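PDB 5WAB: putative beta-glucosidase from Bifidobacterium adolescentis, which hydrolyses beta-glucosidic linkages as a glycoside hydrolase of family 3, and probably also releases the terminal arabinopyranosyl unit of ginsenoside Rb2. Local coordinates for residues Ala335-Phe340 against Val404-Gly409; Ala374-Phe379 against Ala392-Thr397; Lys399-Val404 against Ala439-Ile444. One frame throughout, in Å; residues are numbered along the deposited sequence.

Contact 1: Ala335-Phe340 against Val404-Gly409; sequences AVIGEF and VLMFLG
Ala335, Val336 and Ile337 pair in parallel register with Val404, Leu405 and Met406, and three backbone bonds join the two strands. Leu405 N donates to Ala335 O (2.8 Å), Ile337 N to Leu405 O (3.0 Å, N-H...O angle 168°), and Phe407 N to Ile337 O (2.8 Å). Each of these carbonyls takes a second, weaker CA-H...O contact from the other strand. On one face of the pair, Ile337 CD1 crosses Val404 CG2 at 3.7 Å, with the methyl of Met406 a little farther along. Ile337 CG1 lies anti to the carbonyl carbon (chi1 -59°), which swings the extended end of the chain back over Val404. On the other face, Val336 CG1 meets Phe407 CE1 at 4.1 Å, while Ile337 O lies at the edge of the Phe407 ring. Beyond the paired residues the chain turns at Gly338, whose phi of 119° and closeness to Phe407 O leave no place for a CB. That turn brings Phe340 back onto the other strand. Its CB packs on Phe407 CB at 3.8 Å, and its ring edge receives Phe407 O in plane, 3.2 Å from CD2. Farther round the rim, CZ lies 3.5 Å from Gly409 C, so the ring lies along the backbone from Phe407 to Gly409. Gln430 bonds Gly409 N and also touches Phe340. Both strands are interior members of the sheet in the C-terminal alpha/beta domain: 373-376 flanks 334-337, 444-449 flanks 403-409, and helices 388-399 and 428-438 cover the face bearing Ile337 and Met406.

Contact 2: Ala374-Phe379 against Ala392-Thr397; sequences AFAPGF and AEAVET
Ala376 of strand 373-376 packs against Ala394 of helix 388-399, the helix of a beta-alpha-beta crossover that leads on to strand 403-409. Over these short segments the helix runs back along the strand at 158°, with the axes 8.0 Å apart. The packing contacts are mostly small-residue ones. Ala376 CB sits 3.7 Å from Ala394 CA, and Ala394 CB reaches Gly378 CA at 3.9 Å; these short side chains let the helix come close to the strand. One turn along, Thr397 turns its methyl to the strand: CG2 stands anti to the backbone N and touches Ala374 CB at 3.7 Å. Glu393 packs here too, CG anti to its own N (chi1 180°), and its extended chain lays the carboxylate beside Ala376 and Pro377. Its CD lies 3.9 Å from Ala376 CB, and OE1 passes Pro377 CD. Of polar links, no direct hydrogen bond joins the segments; instead one water takes the N-H of Gly378 (N to water O 3.0 Å) and donates to Glu393 OE1 at a short 2.5 Å from water O. With an alanine here in place of Glu393, that water would probably lose its second anchor and Ala376 CB part of its cover. Within the helix, Thr397 OG1 makes a weak bond of 3.3 Å to Glu393 O.

Contact 3: Lys399-Val404 against Ala439-Ile444; sequences KNADVV and AENKNI
The carboxamide of Asn441 turns ND2 to Ala401 and OD1 back to its own loop. ND2 gives a bent hydrogen bond to Ala401 O (3.1 Å, N-H...O angle 136°), approaching from above the carbonyl plane, with the acceptor tilted from the amide's own plane; its stronger partner is Ala398 O, near the end of helix 388-399. OD1 accepts from Asn443 N at 3.1 Å, an Asx turn, the donor tilted from the carbonyl plane. The two ends together probably hold the amide's rotation. Asn443 sets its CB, not its amide, closest to Asp402 O, at 3.6 Å. Asn443 is the centre of an inverse gamma turn, and its carbonyl takes the N-H of Val404 at 3.1 Å in a nearly straight bond (172°), which opens the parallel pairing of Val404 with Ile444. The side chains of these two run side by side. Val404 CG1 stands between backbone N and carbonyl carbon (chi1 46°), the crowded position, and this sets it 3.4 Å from Ile444 CG1, a tight contact. At the surface, the extended chain of Lys399 runs alongside Glu440, CG to CG at 3.6 Å. Lys399 NZ stays 4.5 Å from Glu440 OE2, beyond a salt bridge. The buried part thus holds both the Val404-Ile444 hydrocarbon and the Asn441 amide, whose polar atoms are satisfied by Ala401 O, Ala398 O and Asn443 N; the attraction of the outer charge pair is probably weak because solvent can screen it.

Overall arrangement
All three contacts lie in the C-terminal alpha/beta domain, around one mixed sheet. Contact 1 joins two interior strands and is wholly buried; contact 2, helix on strand, is intermediate, and contact 3, with its loop, lies most at the surface. Contact 2 lies at the outermost strand 373-376, tied to contact 1 by backbone pairing with 334-337 and by Ala394 packing on Ile337. Contact 3 shares Val404 with contact 1 and carries the sheet toward 444-449 from the opposite edge of 403-409. Backbone bonds and hydrocarbon dominate contact 1, alanines and a bridging water contact 2; contact 3 mixes one backbone bond, one amide bond, a Val-Ile contact and a loose charge pair.

Contact 1: Ala335-Phe340 against Val404-Gly409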
ATOM      1  N   ALA A 335      -4.038  33.763  -4.350  1.00 42.76           N
ATOM      2  CA  ALA A 335      -5.196  33.443  -5.169  1.00 40.48           C
ATOM      3  C   ALA A 335      -5.387  31.935  -5.140  1.00 37.10           C
ATOM      4  O   ALA A 335      -4.555  31.190  -5.665  1.00 35.47           O
ATOM      5  CB  ALA A 335      -5.016  33.933  -6.598  1.00 37.23           C
ATOM      6  N   VAL A 336      -6.472  31.484  -4.529  1.00 35.79           N
ATOM      7  CA  VAL A 336      -6.766  30.063  -4.444  1.00 34.86           C
ATOM      8  C   VAL A 336      -7.798  29.747  -5.518  1.00 34.38           C
ATOM      9  O   VAL A 336      -8.884  30.341  -5.544  1.00 34.84           O
ATOM     10  CB  VAL A 336      -7.258  29.671  -3.043  1.00 36.38           C
ATOM     11  CG1 VAL A 336      -7.668  28.211  -3.021  1.00 34.78           C
ATOM     12  CG2 VAL A 336      -6.173  29.941  -2.007  1.00 36.36           C
ATOM     13  N   ILE A 337      -7.448  28.831  -6.422  1.00 33.51           N
ATOM     14  CA  ILE A 337      -8.288  28.467  -7.558  1.00 34.01           C
ATOM     15  C   ILE A 337      -8.465  26.956  -7.583  1.00 32.80           C
ATOM     16  O   ILE A 337      -7.508  26.205  -7.370  1.00 32.11           O
ATOM     17  CB  ILE A 337      -7.698  28.969  -8.896  1.00 34.14           C
ATOM     18  CG1 ILE A 337      -7.530  30.488  -8.878  1.00 34.87           C
ATOM     19  CG2 ILE A 337      -8.578  28.565 -10.068  1.00 32.92           C
ATOM     20  CD1 ILE A 337      -6.939  31.031 -10.148  1.00 32.53           C
ATOM     21  N   GLY A 338      -9.690  26.513  -7.847  1.00 33.01           N
ATOM     22  CA  GLY A 338      -9.973  25.083  -7.926  1.00 32.22           C
ATOM     23  C   GLY A 338     -10.984  24.689  -6.868  1.00 32.91           C
ATOM     24  O   GLY A 338     -10.817  24.956  -5.677  1.00 34.10           O
ATOM     25  N   GLU A 339     -12.055  24.030  -7.321  1.00 33.17           N
ATOM     26  CA  GLU A 339     -13.146  23.640  -6.432  1.00 33.97           C
ATOM     27  C   GLU A 339     -12.688  22.666  -5.350  1.00 32.01           C
ATOM     28  O   GLU A 339     -13.360  22.533  -4.322  1.00 31.64           O
ATOM     29  CB  GLU A 339     -14.291  23.040  -7.255  1.00 34.79           C
ATOM     30  CG  GLU A 339     -15.554  22.714  -6.472  1.00 34.75           C
ATOM     31  CD  GLU A 339     -16.113  23.918  -5.748  1.00 36.35           C
ATOM     32  OE1 GLU A 339     -16.051  25.032  -6.311  1.00 36.94           O
ATOM     33  OE2 GLU A 339     -16.623  23.753  -4.620  1.00 36.98           O
ATOM     34  N   PHE A 340     -11.571  21.966  -5.566  1.00 30.53           N
ATOM     35  CA  PHE A 340     -11.053  21.062  -4.545  1.00 32.54           C
ATOM     36  C   PHE A 340     -10.710  21.804  -3.258  1.00 33.47           C
ATOM     37  O   PHE A 340     -10.717  21.207  -2.176  1.00 35.49           O
ATOM     38  CB  PHE A 340      -9.813  20.329  -5.060  1.00 31.24           C
ATOM     39  CG  PHE A 340     -10.085  19.381  -6.194  1.00 32.19           C
ATOM     40  CD1 PHE A 340     -10.710  18.166  -5.964  1.00 33.10           C
ATOM     41  CD2 PHE A 340      -9.697  19.692  -7.484  1.00 32.76           C
ATOM     42  CE1 PHE A 340     -10.954  17.286  -7.006  1.00 32.83           C
ATOM     43  CE2 PHE A 340      -9.938  18.816  -8.528  1.00 33.16           C
ATOM     44  CZ  PHE A 340     -10.568  17.612  -8.288  1.00 32.68           C
ATOM     45  N   VAL A 404      -0.529  31.974  -6.878  1.00 48.76           N
ATOM     46  CA  VAL A 404      -1.813  31.323  -7.098  1.00 45.25           C
ATOM     47  C   VAL A 404      -1.651  29.856  -6.725  1.00 41.31           C
ATOM     48  O   VAL A 404      -0.793  29.155  -7.275  1.00 40.77           O
ATOM     49  CB  VAL A 404      -2.325  31.504  -8.538  1.00 46.17           C
ATOM     50  CG1 VAL A 404      -1.240  31.234  -9.539  1.00 47.58           C
ATOM     51  CG2 VAL A 404      -3.527  30.604  -8.793  1.00 44.63           C
ATOM     52  N   LEU A 405      -2.452  29.409  -5.763  1.00 38.87           N
ATOM     53  CA  LEU A 405      -2.511  28.009  -5.351  1.00 35.73           C
ATOM     54  C   LEU A 405      -3.689  27.367  -6.073  1.00 34.78           C
ATOM     55  O   LEU A 405      -4.846  27.576  -5.703  1.00 32.17           O
ATOM     56  CB  LEU A 405      -2.652  27.907  -3.837  1.00 34.01           C
ATOM     57  CG  LEU A 405      -1.518  28.561  -3.045  1.00 34.29           C
ATOM     58  CD1 LEU A 405      -1.758  28.459  -1.544  1.00 34.03           C
ATOM     59  CD2 LEU A 405      -0.181  27.945  -3.430  1.00 34.52           C
ATOM     60  N   MET A 406      -3.393  26.594  -7.115  1.00 34.17           N
ATOM     61  CA  MET A 406      -4.419  25.961  -7.930  1.00 33.88           C
ATOM     62  C   MET A 406      -4.545  24.496  -7.551  1.00 32.62           C
ATOM     63  O   MET A 406      -3.560  23.751  -7.596  1.00 32.69           O
ATOM     64  CB  MET A 406      -4.099  26.078  -9.415  1.00 35.80           C
ATOM     65  CG  MET A 406      -5.236  25.608 -10.288  1.00 36.90           C
ATOM     66  SD  MET A 406      -4.942  26.044 -11.994  1.00 39.53           S
ATOM     67  CE  MET A 406      -4.688  27.804 -11.803  1.00 41.48           C
ATOM     68  N   PHE A 407      -5.760  24.083  -7.201  1.00 32.04           N
ATOM     69  CA  PHE A 407      -6.025  22.728  -6.724  1.00 30.63           C
ATOM     70  C   PHE A 407      -6.706  21.938  -7.835  1.00 26.40           C
ATOM     71  O   PHE A 407      -7.858  22.211  -8.189  1.00 26.90           O
ATOM     72  CB  PHE A 407      -6.871  22.769  -5.455  1.00 31.26           C
ATOM     73  CG  PHE A 407      -6.117  23.254  -4.248  1.00 31.32           C
ATOM     74  CD1 PHE A 407      -5.787  24.595  -4.113  1.00 33.24           C
ATOM     75  CD2 PHE A 407      -5.740  22.377  -3.252  1.00 29.70           C
ATOM     76  CE1 PHE A 407      -5.095  25.050  -3.010  1.00 33.40           C
ATOM     77  CE2 PHE A 407      -5.047  22.826  -2.139  1.00 31.34           C
ATOM     78  CZ  PHE A 407      -4.724  24.162  -2.021  1.00 33.05           C
ATOM     79  N   LEU A 408      -5.990  20.965  -8.385  1.00 25.60           N
ATOM     80  CA  LEU A 408      -6.463  20.148  -9.490  1.00 25.26           C
ATOM     81  C   LEU A 408      -6.493  18.679  -9.073  1.00 25.57           C
ATOM     82  O   LEU A 408      -6.041  18.303  -7.985  1.00 24.01           O
ATOM     83  CB  LEU A 408      -5.565  20.351 -10.708  1.00 27.41           C
ATOM     84  CG  LEU A 408      -5.298  21.821 -11.031  1.00 29.04           C
ATOM     85  CD1 LEU A 408      -4.261  21.968 -12.144  1.00 29.37           C
ATOM     86  CD2 LEU A 408      -6.604  22.523 -11.389  1.00 28.32           C
ATOM     87  N   GLY A 409      -7.004  17.838  -9.958  1.00 24.02           N
ATOM     88  CA  GLY A 409      -7.005  16.423  -9.684  1.00 24.52           C
ATOM     89  C   GLY A 409      -8.255  15.751 -10.212  1.00 25.02           C
ATOM     90  O   GLY A 409      -8.957  16.283 -11.071  1.00 25.50           O
TER

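Contact 2: Ala374-Phe379 against Ala392-Thr397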
ATOM      1  N   ALA A 374      -8.114  35.306  -2.192  1.00 42.66           N
ATOM      2  CA  ALA A 374      -9.203  35.456  -3.147  1.00 41.43           C
ATOM      3  C   ALA A 374      -9.458  34.092  -3.768  1.00 39.47           C
ATOM      4  O   ALA A 374      -8.543  33.479  -4.330  1.00 37.43           O
ATOM      5  CB  ALA A 374      -8.864  36.490  -4.220  1.00 41.80           C
ATOM      6  N   PHE A 375     -10.692  33.613  -3.662  1.00 41.22           N
ATOM      7  CA  PHE A 375     -11.050  32.292  -4.149  1.00 38.61           C
ATOM      8  C   PHE A 375     -11.880  32.386  -5.419  1.00 39.43           C
ATOM      9  O   PHE A 375     -12.743  33.259  -5.548  1.00 39.37           O
ATOM     10  CB  PHE A 375     -11.817  31.505  -3.088  1.00 37.54           C
ATOM     11  CG  PHE A 375     -12.375  30.205  -3.586  1.00 35.53           C
ATOM     12  CD1 PHE A 375     -11.537  29.150  -3.901  1.00 33.81           C
ATOM     13  CD2 PHE A 375     -13.744  30.027  -3.700  1.00 35.41           C
ATOM     14  CE1 PHE A 375     -12.050  27.948  -4.349  1.00 32.71           C
ATOM     15  CE2 PHE A 375     -14.265  28.827  -4.137  1.00 34.41           C
ATOM     16  CZ  PHE A 375     -13.417  27.787  -4.467  1.00 33.04           C
ATOM     17  N   ALA A 376     -11.603  31.481  -6.354  1.00 38.95           N
ATOM     18  CA  ALA A 376     -12.397  31.324  -7.549  1.00 39.15           C
ATOM     19  C   ALA A 376     -12.489  29.826  -7.810  1.00 37.17           C
ATOM     20  O   ALA A 376     -11.450  29.141  -7.841  1.00 34.72           O
ATOM     21  CB  ALA A 376     -11.792  32.051  -8.752  1.00 40.44           C
ATOM     22  N   PRO A 377     -13.697  29.282  -7.975  1.00 38.82           N
ATOM     23  CA  PRO A 377     -13.804  27.835  -8.238  1.00 37.57           C
ATOM     24  C   PRO A 377     -13.076  27.414  -9.500  1.00 37.70           C
ATOM     25  O   PRO A 377     -12.429  26.360  -9.518  1.00 36.32           O
ATOM     26  CB  PRO A 377     -15.320  27.608  -8.349  1.00 37.71           C
ATOM     27  CG  PRO A 377     -15.941  28.787  -7.661  1.00 39.37           C
ATOM     28  CD  PRO A 377     -15.014  29.936  -7.906  1.00 40.24           C
ATOM     29  N   GLY A 378     -13.149  28.219 -10.552  1.00 39.41           N
ATOM     30  CA  GLY A 378     -12.484  27.906 -11.813  1.00 39.71           C
ATOM     31  C   GLY A 378     -13.151  26.840 -12.639  1.00 40.52           C
ATOM     32  O   GLY A 378     -13.361  27.025 -13.841  1.00 41.09           O
ATOM     33  N   PHE A 379     -13.502  25.719 -12.019  1.00 40.01           N
ATOM     34  CA  PHE A 379     -14.104  24.600 -12.726  1.00 39.78           C
ATOM     35  C   PHE A 379     -15.023  23.861 -11.765  1.00 39.92           C
ATOM     36  O   PHE A 379     -15.020  24.104 -10.556  1.00 39.63           O
ATOM     37  CB  PHE A 379     -13.033  23.670 -13.308  1.00 38.61           C
ATOM     38  CG  PHE A 379     -12.059  23.153 -12.284  1.00 38.55           C
ATOM     39  CD1 PHE A 379     -12.284  21.951 -11.630  1.00 37.56           C
ATOM     40  CD2 PHE A 379     -10.915  23.870 -11.973  1.00 39.55           C
ATOM     41  CE1 PHE A 379     -11.389  21.477 -10.689  1.00 36.45           C
ATOM     42  CE2 PHE A 379     -10.017  23.400 -11.030  1.00 38.40           C
ATOM     43  CZ  PHE A 379     -10.254  22.205 -10.390  1.00 36.50           C
ATOM     44  N   ALA A 392     -13.052  32.632 -16.597  1.00 48.61           N
ATOM     45  CA  ALA A 392     -12.673  34.040 -16.647  1.00 50.07           C
ATOM     46  C   ALA A 392     -12.525  34.634 -15.251  1.00 49.97           C
ATOM     47  O   ALA A 392     -11.629  35.453 -15.014  1.00 50.80           O
ATOM     48  CB  ALA A 392     -13.696  34.831 -17.463  1.00 52.14           C
ATOM     49  N   GLU A 393     -13.407  34.258 -14.319  1.00 50.32           N
ATOM     50  CA  GLU A 393     -13.267  34.738 -12.947  1.00 50.75           C
ATOM     51  C   GLU A 393     -11.944  34.289 -12.343  1.00 48.29           C
ATOM     52  O   GLU A 393     -11.271  35.065 -11.652  1.00 48.59           O
ATOM     53  CB  GLU A 393     -14.428  34.249 -12.080  1.00 52.30           C
ATOM     54  CG  GLU A 393     -14.326  34.727 -10.631  1.00 54.23           C
ATOM     55  CD  GLU A 393     -15.124  33.883  -9.652  1.00 54.12           C
ATOM     56  OE1 GLU A 393     -15.746  32.882 -10.077  1.00 53.36           O
ATOM     57  OE2 GLU A 393     -15.116  34.218  -8.448  1.00 54.29           O
ATOM     58  N   ALA A 394     -11.544  33.040 -12.607  1.00 45.37           N
ATOM     59  CA  ALA A 394     -10.283  32.544 -12.068  1.00 43.60           C
ATOM     60  C   ALA A 394      -9.100  33.271 -12.686  1.00 45.14           C
ATOM     61  O   ALA A 394      -8.048  33.384 -12.050  1.00 44.17           O
ATOM     62  CB  ALA A 394     -10.160  31.037 -12.294  1.00 41.55           C
ATOM     63  N   VAL A 395      -9.245  33.756 -13.920  1.00 47.43           N
ATOM     64  CA  VAL A 395      -8.174  34.526 -14.542  1.00 50.17           C
ATOM     65  C   VAL A 395      -8.087  35.916 -13.921  1.00 53.34           C
ATOM     66  O   VAL A 395      -6.989  36.451 -13.726  1.00 54.22           O
ATOM     67  CB  VAL A 395      -8.353  34.588 -16.069  1.00 47.70           C
ATOM     68  CG1 VAL A 395      -7.338  35.542 -16.679  1.00 50.12           C
ATOM     69  CG2 VAL A 395      -8.189  33.208 -16.674  1.00 46.07           C
ATOM     70  N   GLU A 396      -9.234  36.544 -13.634  1.00 55.92           N
ATOM     71  CA  GLU A 396      -9.189  37.850 -12.979  1.00 59.25           C
ATOM     72  C   GLU A 396      -8.577  37.730 -11.592  1.00 58.66           C
ATOM     73  O   GLU A 396      -7.814  38.603 -11.161  1.00 59.71           O
ATOM     74  CB  GLU A 396     -10.590  38.454 -12.900  1.00 61.79           C
ATOM     75  CG  GLU A 396     -11.082  39.007 -14.220  1.00 65.98           C
ATOM     76  CD  GLU A 396     -10.303  40.231 -14.658  1.00 70.00           C
ATOM     77  OE1 GLU A 396      -9.974  41.074 -13.794  1.00 71.10           O
ATOM     78  OE2 GLU A 396     -10.002  40.341 -15.864  1.00 71.91           O
ATOM     79  N   THR A 397      -8.892  36.652 -10.883  1.00 56.65           N
ATOM     80  CA  THR A 397      -8.136  36.302  -9.699  1.00 54.88           C
ATOM     81  C   THR A 397      -6.769  35.807 -10.175  1.00 55.66           C
ATOM     82  O   THR A 397      -6.596  35.462 -11.344  1.00 57.30           O
ATOM     83  CB  THR A 397      -8.887  35.243  -8.888  1.00 52.32           C
ATOM     84  OG1 THR A 397     -10.217  35.706  -8.629  1.00 52.65           O
ATOM     85  CG2 THR A 397      -8.227  35.016  -7.556  1.00 51.94           C
TER
HETATM   86  O   HOH W   1     -14.281  31.034 -10.809  1.00 26.51           O

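Contact 3: Lys399-Val404 against Ala439-Ile444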
ATOM      1  N   LYS A 399      -4.526  37.154 -11.329  1.00 60.13           N
ATOM      2  CA  LYS A 399      -3.963  38.297 -12.027  1.00 64.27           C
ATOM      3  C   LYS A 399      -3.605  39.367 -11.010  1.00 67.25           C
ATOM      4  O   LYS A 399      -2.641  40.116 -11.200  1.00 68.91           O
ATOM      5  CB  LYS A 399      -4.954  38.830 -13.063  1.00 64.63           C
ATOM      6  CG  LYS A 399      -4.432  39.977 -13.907  1.00 68.16           C
ATOM      7  CD  LYS A 399      -5.441  40.383 -14.973  1.00 69.84           C
ATOM      8  CE  LYS A 399      -4.900  41.504 -15.846  1.00 73.99           C
ATOM      9  NZ  LYS A 399      -5.829  41.833 -16.962  1.00 75.95           N
ATOM     10  N   ASN A 400      -4.355  39.409  -9.913  1.00 68.15           N
ATOM     11  CA  ASN A 400      -4.090  40.266  -8.774  1.00 70.89           C
ATOM     12  C   ASN A 400      -3.627  39.391  -7.612  1.00 67.65           C
ATOM     13  O   ASN A 400      -4.368  39.163  -6.652  1.00 67.54           O
ATOM     14  CB  ASN A 400      -5.360  41.045  -8.407  1.00 74.72           C
ATOM     15  CG  ASN A 400      -6.062  41.634  -9.623  1.00 78.96           C
ATOM     16  OD1 ASN A 400      -5.422  42.153 -10.541  1.00 81.34           O
ATOM     17  ND2 ASN A 400      -7.388  41.533  -9.640  1.00 78.70           N
ATOM     18  N   ALA A 401      -2.399  38.880  -7.703  1.00 65.45           N
ATOM     19  CA  ALA A 401      -1.929  38.003  -6.636  1.00 62.40           C
ATOM     20  C   ALA A 401      -0.437  37.735  -6.767  1.00 62.48           C
ATOM     21  O   ALA A 401       0.107  37.661  -7.875  1.00 61.82           O
ATOM     22  CB  ALA A 401      -2.685  36.669  -6.630  1.00 58.84           C
ATOM     23  N   ASP A 402       0.205  37.555  -5.610  1.00 63.78           N
ATOM     24  CA  ASP A 402       1.610  37.167  -5.589  1.00 65.46           C
ATOM     25  C   ASP A 402       1.772  35.723  -6.044  1.00 61.77           C
ATOM     26  O   ASP A 402       2.574  35.426  -6.938  1.00 62.47           O
ATOM     27  CB  ASP A 402       2.184  37.340  -4.179  1.00 67.56           C
ATOM     28  CG  ASP A 402       2.263  38.792  -3.751  1.00 72.59           C
ATOM     29  OD1 ASP A 402       2.417  39.675  -4.624  1.00 76.82           O
ATOM     30  OD2 ASP A 402       2.182  39.043  -2.531  1.00 73.79           O
ATOM     31  N   VAL A 403       1.010  34.812  -5.442  1.00 57.57           N
ATOM     32  CA  VAL A 403       1.084  33.390  -5.747  1.00 54.30           C
ATOM     33  C   VAL A 403      -0.337  32.871  -5.915  1.00 51.27           C
ATOM     34  O   VAL A 403      -1.249  33.288  -5.194  1.00 50.60           O
ATOM     35  CB  VAL A 403       1.820  32.601  -4.642  1.00 52.52           C
ATOM     36  CG1 VAL A 403       2.020  31.150  -5.057  1.00 49.87           C
ATOM     37  CG2 VAL A 403       3.157  33.246  -4.312  1.00 54.71           C
ATOM     38  N   VAL A 404      -0.529  31.974  -6.878  1.00 48.76           N
ATOM     39  CA  VAL A 404      -1.813  31.323  -7.098  1.00 45.25           C
ATOM     40  C   VAL A 404      -1.651  29.856  -6.725  1.00 41.31           C
ATOM     41  O   VAL A 404      -0.793  29.155  -7.275  1.00 40.77           O
ATOM     42  CB  VAL A 404      -2.325  31.504  -8.538  1.00 46.17           C
ATOM     43  CG1 VAL A 404      -1.240  31.234  -9.539  1.00 47.58           C
ATOM     44  CG2 VAL A 404      -3.527  30.604  -8.793  1.00 44.63           C
ATOM     45  N   ALA A 439      -1.118  32.255 -18.471  1.00 52.90           N
ATOM     46  CA  ALA A 439      -0.884  33.367 -19.382  1.00 56.08           C
ATOM     47  C   ALA A 439      -0.857  34.704 -18.657  1.00 57.74           C
ATOM     48  O   ALA A 439      -0.271  35.662 -19.172  1.00 60.46           O
ATOM     49  CB  ALA A 439      -1.953  33.394 -20.475  1.00 57.03           C
ATOM     50  N   GLU A 440      -1.489  34.796 -17.483  1.00 56.15           N
ATOM     51  CA  GLU A 440      -1.515  36.038 -16.730  1.00 58.01           C
ATOM     52  C   GLU A 440      -0.699  35.999 -15.447  1.00 57.87           C
ATOM     53  O   GLU A 440      -0.420  37.062 -14.886  1.00 59.94           O
ATOM     54  CB  GLU A 440      -2.960  36.423 -16.383  1.00 57.57           C
ATOM     55  CG  GLU A 440      -3.267  37.891 -16.632  1.00 59.87           C
ATOM     56  CD  GLU A 440      -3.196  38.255 -18.102  1.00 61.09           C
ATOM     57  OE1 GLU A 440      -3.832  37.558 -18.920  1.00 59.54           O
ATOM     58  OE2 GLU A 440      -2.497  39.234 -18.443  1.00 63.90           O
ATOM     59  N   ASN A 441      -0.313  34.817 -14.972  1.00 56.77           N
ATOM     60  CA  ASN A 441       0.481  34.717 -13.749  1.00 57.19           C
ATOM     61  C   ASN A 441       1.247  33.407 -13.786  1.00 56.07           C
ATOM     62  O   ASN A 441       0.638  32.333 -13.762  1.00 52.92           O
ATOM     63  CB  ASN A 441      -0.417  34.796 -12.510  1.00 55.44           C
ATOM     64  CG  ASN A 441       0.363  35.074 -11.235  1.00 55.38           C
ATOM     65  OD1 ASN A 441       1.538  34.733 -11.124  1.00 55.52           O
ATOM     66  ND2 ASN A 441      -0.292  35.703 -10.269  1.00 55.56           N
ATOM     67  N   LYS A 442       2.573  33.491 -13.818  1.00 58.90           N
ATOM     68  CA  LYS A 442       3.414  32.311 -13.921  1.00 58.31           C
ATOM     69  C   LYS A 442       3.744  31.699 -12.566  1.00 55.02           C
ATOM     70  O   LYS A 442       4.211  30.556 -12.516  1.00 53.60           O
ATOM     71  CB  LYS A 442       4.707  32.654 -14.670  1.00 63.10           C
ATOM     72  CG  LYS A 442       4.531  33.764 -15.706  1.00 68.10           C
ATOM     73  CD  LYS A 442       5.552  33.675 -16.834  1.00 71.05           C
ATOM     74  CE  LYS A 442       5.098  32.699 -17.912  1.00 70.39           C
ATOM     75  NZ  LYS A 442       3.852  33.155 -18.594  1.00 71.21           N
ATOM     76  N   ASN A 443       3.501  32.422 -11.472  1.00 54.07           N
ATOM     77  CA  ASN A 443       3.806  31.934 -10.127  1.00 51.57           C
ATOM     78  C   ASN A 443       2.641  31.067  -9.667  1.00 47.78           C
ATOM     79  O   ASN A 443       1.791  31.475  -8.871  1.00 47.48           O
ATOM     80  CB  ASN A 443       4.053  33.094  -9.174  1.00 52.90           C
ATOM     81  CG  ASN A 443       5.341  33.820  -9.473  1.00 56.29           C
ATOM     82  OD1 ASN A 443       6.346  33.201  -9.820  1.00 56.82           O
ATOM     83  ND2 ASN A 443       5.317  35.142  -9.356  1.00 59.21           N
ATOM     84  N   ILE A 444       2.611  29.843 -10.187  1.00 44.43           N
ATOM     85  CA  ILE A 444       1.530  28.897  -9.941  1.00 41.21           C
ATOM     86  C   ILE A 444       2.076  27.719  -9.146  1.00 38.51           C
ATOM     87  O   ILE A 444       3.137  27.178  -9.476  1.00 36.81           O
ATOM     88  CB  ILE A 444       0.900  28.412 -11.256  1.00 39.91           C
ATOM     89  CG1 ILE A 444       0.393  29.597 -12.076  1.00 40.47           C
ATOM     90  CG2 ILE A 444      -0.228  27.439 -10.965  1.00 37.50           C
ATOM     91  CD1 ILE A 444      -0.329  29.211 -13.335  1.00 39.77           C
TER